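Local coordinates for protein cellulase (PDB 5HOS) that probably hydrolyses internal beta-1,4-glucosidic bonds of cellulose as a retaining endo-beta-1,4-glucanase of glycosyl hydrolase family 5, at residues Y54-A57 with D58-A61; I96-A99 with V100-K104; G207-N210 with A211-M214. One frame throughout, in Å; residues are numbered along the deposited sequence.

Contact 1 (Y54-A57 with D58-A61); sequences YPAA and DEYA
This is a local contact at the start of a helix, where Pro-55 and Ala-56 of the incoming loop meet Glu-59 and Tyr-60 of the first turn. The helix, 57-65, is the first one after strand 29-34 in the eight-stranded (beta/alpha)8 barrel of this glycosyl hydrolase family 5 enzyme. Two bonds tie Ala-56 and Glu-59 together in both directions. The backbone N of Ala-56 gives its hydrogen to Glu-59 OE2 at 2.9 Å, and Glu-59 N returns one to Ala-56 O at 3.1 Å. Neither is met within the plane of the acceptor group: the amide of Ala-56 sits above the carboxylate, 61° out of its plane, and Glu-59 N lies well above the carbonyl plane. The carboxylate can fold back because CG of Glu-59 stands beside its own backbone N (chi1 -67°), with the chain extended beyond CG. OE2 also forms a salt bridge with Arg-53; this guanidinium and the Ala-56 N-H at the helix start would probably stabilise the ionised form. The second backbone link, Tyr-60 N to Ala-57 O, is weak. The Tyr-60 ring runs obliquely past Pro-55, with Pro-55 CB 3.8 Å from Tyr-60 CE1, while Ala-57 O lies at the ring edge and Ala-56 O stands obliquely to it. Inward, Pro-55 and Tyr-60 both rest on Leu-34 of strand 29-34; Pro-55 also touches Leu-73 of strand 70-75, and Tyr-60 touches Val-71 there. Tyr-60 OH comes to 3.4 Å from Pro-55 CG. A water closes the arrangement, donating to Pro-55 O at 2.6 Å and hydrogen-bonding to Tyr-60 OH at 2.7 Å.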
loop_
_atom_site.group_PDB
_atom_site.type_symbol
_atom_site.label_atom_id
_atom_site.label_comp_id
_atom_site.label_asym_id
_atom_site.label_seq_id
_atom_site.Cartn_x
_atom_site.Cartn_y
_atom_site.Cartn_z
ATOM N N TYR A 54 15.108 -3.391 7.228
ATOM C CA TYR A 54 14.701 -3.664 5.856
ATOM C C TYR A 54 14.773 -5.177 5.617
ATOM O O TYR A 54 15.464 -5.890 6.351
ATOM C CB TYR A 54 15.569 -2.879 4.860
ATOM C CG TYR A 54 15.097 -1.451 4.667
ATOM C CD1 TYR A 54 15.252 -0.501 5.673
ATOM C CD2 TYR A 54 14.480 -1.049 3.478
ATOM C CE1 TYR A 54 14.806 0.803 5.511
ATOM C CE2 TYR A 54 14.034 0.253 3.305
ATOM C CZ TYR A 54 14.197 1.176 4.318
ATOM O OH TYR A 54 13.759 2.467 4.150
ATOM N N PRO A 55 14.044 -5.680 4.609
ATOM C CA PRO A 55 14.051 -7.127 4.378
ATOM C C PRO A 55 15.391 -7.672 3.865
ATOM O O PRO A 55 16.088 -6.992 3.118
ATOM C CB PRO A 55 12.954 -7.322 3.312
ATOM C CG PRO A 55 12.188 -6.046 3.273
ATOM C CD PRO A 55 13.164 -4.982 3.653
ATOM N N ALA A 56 15.749 -8.887 4.283
ATOM C CA ALA A 56 16.876 -9.613 3.692
ATOM C C ALA A 56 16.543 -9.979 2.253
ATOM O O ALA A 56 15.381 -10.106 1.906
ATOM C CB ALA A 56 17.181 -10.870 4.495
ATOM N N ALA A 57 17.567 -10.160 1.423
ATOM C CA ALA A 57 17.365 -10.501 0.007
ATOM C C ALA A 57 16.551 -11.793 -0.199
ATOM O O ALA A 57 15.727 -11.869 -1.120
ATOM C CB ALA A 57 18.708 -10.595 -0.714
ATOM N N ASP A 58 16.765 -12.796 0.654
ATOM C CA ASP A 58 16.038 -14.071 0.523
ATOM C C ASP A 58 14.544 -14.008 0.908
ATOM O O ASP A 58 13.794 -14.926 0.593
ATOM C CB ASP A 58 16.764 -15.239 1.230
ATOM C CG ASP A 58 16.794 -15.120 2.755
ATOM O OD1 ASP A 58 16.231 -14.166 3.321
ATOM O OD2 ASP A 58 17.399 -16.006 3.395
ATOM N N GLU A 59 14.118 -12.931 1.566
ATOM C CA GLU A 59 12.691 -12.714 1.829
ATOM C C GLU A 59 11.931 -12.520 0.511
ATOM O O GLU A 59 10.858 -13.096 0.312
ATOM C CB GLU A 59 12.493 -11.549 2.799
ATOM C CG GLU A 59 13.019 -11.873 4.203
ATOM C CD GLU A 59 12.822 -10.748 5.202
ATOM O OE1 GLU A 59 11.683 -10.261 5.310
ATOM O OE2 GLU A 59 13.803 -10.351 5.881
ATOM N N TYR A 60 12.546 -11.795 -0.419
ATOM C CA TYR A 60 11.958 -11.581 -1.742
ATOM C C TYR A 60 11.888 -12.905 -2.498
ATOM O O TYR A 60 10.848 -13.247 -3.055
ATOM C CB TYR A 60 12.747 -10.535 -2.537
ATOM C CG TYR A 60 12.841 -9.191 -1.844
ATOM C CD1 TYR A 60 13.854 -8.926 -0.925
ATOM C CD2 TYR A 60 11.921 -8.177 -2.107
ATOM C CE1 TYR A 60 13.943 -7.703 -0.290
ATOM C CE2 TYR A 60 12.005 -6.949 -1.478
ATOM C CZ TYR A 60 13.013 -6.719 -0.558
ATOM O OH TYR A 60 13.115 -5.500 0.080
ATOM N N ALA A 61 12.985 -13.658 -2.497
ATOM C CA ALA A 61 13.024 -14.968 -3.155
ATOM C C ALA A 61 11.923 -15.909 -2.632
ATOM O O ALA A 61 11.275 -16.581 -3.419
ATOM C CB ALA A 61 14.393 -15.608 -3.009
HETATM O O HOH W 1 15.631 -5.295 1.165
#

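Contact 2 (I96-A99 with V100-K104)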
loop_
_atom_site.group_PDB
_atom_site.type_symbol
_atom_site.label_atom_id
_atom_site.label_comp_id
_atom_site.label_asym_id
_atom_site.label_seq_id
_atom_site.Cartn_x
_atom_site.Cartn_y
_atom_site.Cartn_z
ATOM N N ILE A 96 16.457 1.776 0.426
ATOM C CA ILE A 96 15.348 1.589 -0.517
ATOM C C ILE A 96 15.903 1.108 -1.860
ATOM O O ILE A 96 15.337 0.210 -2.462
ATOM C CB ILE A 96 14.478 2.858 -0.671
ATOM C CG1 ILE A 96 13.820 3.202 0.674
ATOM C CG2 ILE A 96 13.392 2.657 -1.726
ATOM C CD1 ILE A 96 13.233 4.600 0.741
ATOM N N ARG A 97 17.019 1.677 -2.312
ATOM C CA ARG A 97 17.663 1.185 -3.546
ATOM C C ARG A 97 18.051 -0.291 -3.455
ATOM O O ARG A 97 17.924 -1.028 -4.428
ATOM C CB ARG A 97 18.896 2.004 -3.905
ATOM C CG ARG A 97 18.610 3.378 -4.466
ATOM C CD ARG A 97 19.877 3.946 -5.082
ATOM N NE ARG A 97 19.775 5.380 -5.322
ATOM C CZ ARG A 97 19.062 5.951 -6.291
ATOM N NH1 ARG A 97 18.346 5.228 -7.146
ATOM N NH2 ARG A 97 19.056 7.273 -6.398
ATOM N N GLN A 98 18.520 -0.718 -2.286
ATOM C CA GLN A 98 18.851 -2.125 -2.069
ATOM C C GLN A 98 17.601 -3.013 -2.109
ATOM O O GLN A 98 17.649 -4.124 -2.635
ATOM C CB GLN A 98 19.554 -2.329 -0.725
ATOM C CG GLN A 98 20.218 -3.698 -0.587
ATOM C CD GLN A 98 21.377 -3.900 -1.564
ATOM O OE1 GLN A 98 22.222 -3.025 -1.726
ATOM N NE2 GLN A 98 21.424 -5.059 -2.209
ATOM N N ALA A 99 16.513 -2.538 -1.503
ATOM C CA ALA A 99 15.235 -3.243 -1.525
ATOM C C ALA A 99 14.751 -3.433 -2.957
ATOM O O ALA A 99 14.358 -4.533 -3.328
ATOM C CB ALA A 99 14.183 -2.508 -0.700
ATOM N N VAL A 100 14.815 -2.371 -3.755
ATOM C CA VAL A 100 14.448 -2.444 -5.180
ATOM C C VAL A 100 15.343 -3.442 -5.929
ATOM O O VAL A 100 14.840 -4.253 -6.712
ATOM C CB VAL A 100 14.472 -1.046 -5.852
ATOM C CG1 VAL A 100 14.297 -1.143 -7.364
ATOM C CG2 VAL A 100 13.380 -0.157 -5.268
ATOM N N ALA A 101 16.654 -3.386 -5.688
ATOM C CA ALA A 101 17.586 -4.333 -6.310
ATOM C C ALA A 101 17.290 -5.778 -5.894
ATOM O O ALA A 101 17.226 -6.665 -6.733
ATOM C CB ALA A 101 19.026 -3.959 -5.990
ATOM N N ASN A 102 17.071 -5.995 -4.595
ATOM C CA ASN A 102 16.691 -7.307 -4.088
ATOM C C ASN A 102 15.407 -7.829 -4.737
ATOM O O ASN A 102 15.334 -8.993 -5.126
ATOM C CB ASN A 102 16.492 -7.271 -2.567
ATOM C CG ASN A 102 17.794 -7.143 -1.792
ATOM O OD1 ASN A 102 18.871 -7.394 -2.309
ATOM N ND2 ASN A 102 17.686 -6.759 -0.526
ATOM N N ALA A 103 14.416 -6.950 -4.877
ATOM C CA ALA A 103 13.155 -7.306 -5.508
ATOM C C ALA A 103 13.366 -7.674 -6.971
ATOM O O ALA A 103 12.844 -8.694 -7.437
ATOM C CB ALA A 103 12.168 -6.165 -5.400
ATOM N N LYS A 104 14.141 -6.866 -7.682
ATOM C CA LYS A 104 14.447 -7.158 -9.081
ATOM C C LYS A 104 15.111 -8.516 -9.246
ATOM O O LYS A 104 14.821 -9.219 -10.211
ATOM C CB LYS A 104 15.329 -6.077 -9.712
ATOM C CG LYS A 104 14.600 -4.779 -10.032
ATOM C CD LYS A 104 15.572 -3.771 -10.593
ATOM C CE LYS A 104 14.951 -2.421 -10.846
ATOM N NZ LYS A 104 16.017 -1.479 -11.263
#
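Helix 90-105, one of the helices that surround the (beta/alpha)8 barrel, carries this contact between successive turns, with Gln-98 and Asn-102, four residues apart, touching through their side chains; Gln-98 is exposed, while Asn-102 lies against helix 57-65. Regular i to i+4 backbone bonds hold the turns: Val-100 N to Ile-96 O, Ala-101 N to Arg-97 O, Asn-102 N to Gln-98 O and Ala-103 N to Ala-99 O. Of these, Asn-102 N to Gln-98 O is short, 2.8 Å. The amide of Asn-102 stays close to that same carbonyl, its CG only 3.1 Å from Gln-98 O, because CG is held beside its own backbone N (chi1 -72°). Gln-98 starts in the other direction, CG anti to the backbone N (chi1 -166°), then bends at chi2 so that its amide turns forward, toward the next turn. Gln-98 NE2 thereby points at Asn-102 OD1, a nearly straight but weak bond of 3.5 Å. The two amide planes are 57° apart, so the groups meet at a slant and do not stack. On the buried side Val-100 sets CG2 against the preceding turn, 3.4 Å from Ile-96 O, and Ala-103 CB lies 3.4 Å from Ala-99 O. Arg-97 reaches Ala-145 O and makes a cation-pi contact with Phe-146. The chemistry is thus divided: Ile-96, Ala-99 and Ala-103 pack on barrel strands and Val-100 on Phe-146, while the long amide-amide bond probably adds little to a turn already secured by its backbone.

Contact 3 (G207-N210 with A211-M214); sequences GQSN and AVAM
Ser-209 and Asn-210 meet Ala-211, Val-212, Ala-213 and Met-214 at the short helix 210-213 and the residue that follows it, in the connection between strands 188-191 and 224-231 of the barrel. Ser-209 holds the N-cap position. Its OG lies between the backbone N and the carbonyl carbon (chi1 66°), which swings the hydroxyl over the helix start, where it accepts from Val-212 N at 3.3 Å. Ala-211 CB flanks the hydroxyl, 3.7 Å from Ser-209 OG, and Val-212 brings CG2 to 3.5 Å from the same oxygen. The serine carbonyl binds too: Ala-213 N reaches Ser-209 O at 2.9 Å, in the carbonyl plane and nearly straight, while Val-212 N adds a weak bond to it. Val-212 N is therefore shared between the side-chain and main-chain oxygens of one residue. Asn-210 opens the turn proper, its O accepting from Met-214 N at 2.8 Å. Its side chain runs next to that of Met-214 in the same direction, with Asn-210 CB 4.1 Å from Met-214 CG. Two bends in the methionine chain (chi2 -58°, chi3 -56°) then carry its end away from the turn, and the residue also touches Trp-201. The buried amide of Asn-210 is held from outside the turn: OD1 accepts from Ala-193 N, just beyond strand 188-191. The short turn thus relies on more than its own two i to i+4 bonds: Ser-209 caps Val-212 N, and Ala-193 and Trp-259 of helix 248-262 bind Asn-210 OD1 and Ala-211 O.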
loop_
_atom_site.group_PDB
_atom_site.type_symbol
_atom_site.label_atom_id
_atom_site.label_comp_id
_atom_site.label_asym_id
_atom_site.label_seq_id
_atom_site.Cartn_x
_atom_site.Cartn_y
_atom_site.Cartn_z
ATOM N N GLY A 207 -19.941 16.098 5.044
ATOM C CA GLY A 207 -20.507 15.910 3.704
ATOM C C GLY A 207 -19.570 15.455 2.594
ATOM O O GLY A 207 -20.049 15.022 1.542
ATOM N N GLN A 208 -18.257 15.532 2.813
ATOM C CA GLN A 208 -17.260 15.223 1.784
ATOM C C GLN A 208 -16.856 13.751 1.837
ATOM O O GLN A 208 -16.652 13.193 2.923
ATOM C CB GLN A 208 -16.021 16.105 1.972
ATOM C CG GLN A 208 -16.327 17.588 2.109
ATOM C CD GLN A 208 -17.233 18.111 1.014
ATOM O OE1 GLN A 208 -16.916 17.997 -0.165
ATOM N NE2 GLN A 208 -18.370 18.680 1.395
ATOM N N SER A 209 -16.737 13.137 0.667
ATOM C CA SER A 209 -16.435 11.709 0.554
ATOM C C SER A 209 -15.359 11.449 -0.473
ATOM O O SER A 209 -15.138 12.266 -1.379
ATOM C CB SER A 209 -17.681 10.930 0.142
ATOM O OG SER A 209 -18.097 11.287 -1.173
ATOM N N ASN A 210 -14.719 10.285 -0.357
ATOM C CA ASN A 210 -13.820 9.827 -1.411
ATOM C C ASN A 210 -14.525 9.664 -2.746
ATOM O O ASN A 210 -13.951 9.999 -3.778
ATOM C CB ASN A 210 -13.110 8.537 -1.011
ATOM C CG ASN A 210 -12.113 8.758 0.107
ATOM O OD1 ASN A 210 -11.543 9.838 0.229
ATOM N ND2 ASN A 210 -11.908 7.743 0.933
ATOM N N ALA A 211 -15.776 9.197 -2.720
ATOM C CA ALA A 211 -16.555 9.012 -3.950
ATOM C C ALA A 211 -16.661 10.282 -4.797
ATOM O O ALA A 211 -16.660 10.212 -6.034
ATOM C CB ALA A 211 -17.942 8.470 -3.626
ATOM N N VAL A 212 -16.762 11.435 -4.139
ATOM C CA VAL A 212 -16.811 12.723 -4.830
ATOM C C VAL A 212 -15.386 13.220 -5.090
ATOM O O VAL A 212 -15.009 13.516 -6.237
ATOM C CB VAL A 212 -17.621 13.767 -4.019
ATOM C CG1 VAL A 212 -17.568 15.142 -4.677
ATOM C CG2 VAL A 212 -19.063 13.305 -3.875
ATOM N N ALA A 213 -14.601 13.306 -4.028
ATOM C CA ALA A 213 -13.280 13.943 -4.094
ATOM C C ALA A 213 -12.327 13.263 -5.081
ATOM O O ALA A 213 -11.619 13.935 -5.836
ATOM C CB ALA A 213 -12.657 13.993 -2.706
ATOM N N MET A 214 -12.346 11.936 -5.104
ATOM C CA MET A 214 -11.406 11.171 -5.907
ATOM C C MET A 214 -11.872 10.993 -7.351
ATOM O O MET A 214 -11.061 10.638 -8.192
ATOM C CB MET A 214 -11.120 9.824 -5.246
ATOM C CG MET A 214 -10.530 9.944 -3.836
ATOM S SD MET A 214 -8.971 10.866 -3.668
ATOM C CE MET A 214 -7.969 9.941 -4.812
#

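Contacts 1, 2 and 3 follow one another along the chain within one (beta/alpha)8 barrel. Contacts 1 and 2 are neighbours on one side, their centres 9 Å apart, on helices 57-65 and 90-105, which lie before and after strand 70-75 in the chain. They touch directly: Tyr-60 OH of contact 1 packs 3.3 Å from Ala-99 CB of contact 2, and Tyr-60 CE1 rests on Asn-102 CB at 3.4 Å. Tyr-60, with Ala-57 against Asn-102, packs the two helices together. Contact 3 lies on the opposite side of the chain's centre, about 38 Å from contact 1 and 36 Å from contact 2 between centres. Together they sample the outer layer that wraps the parallel strand barrel.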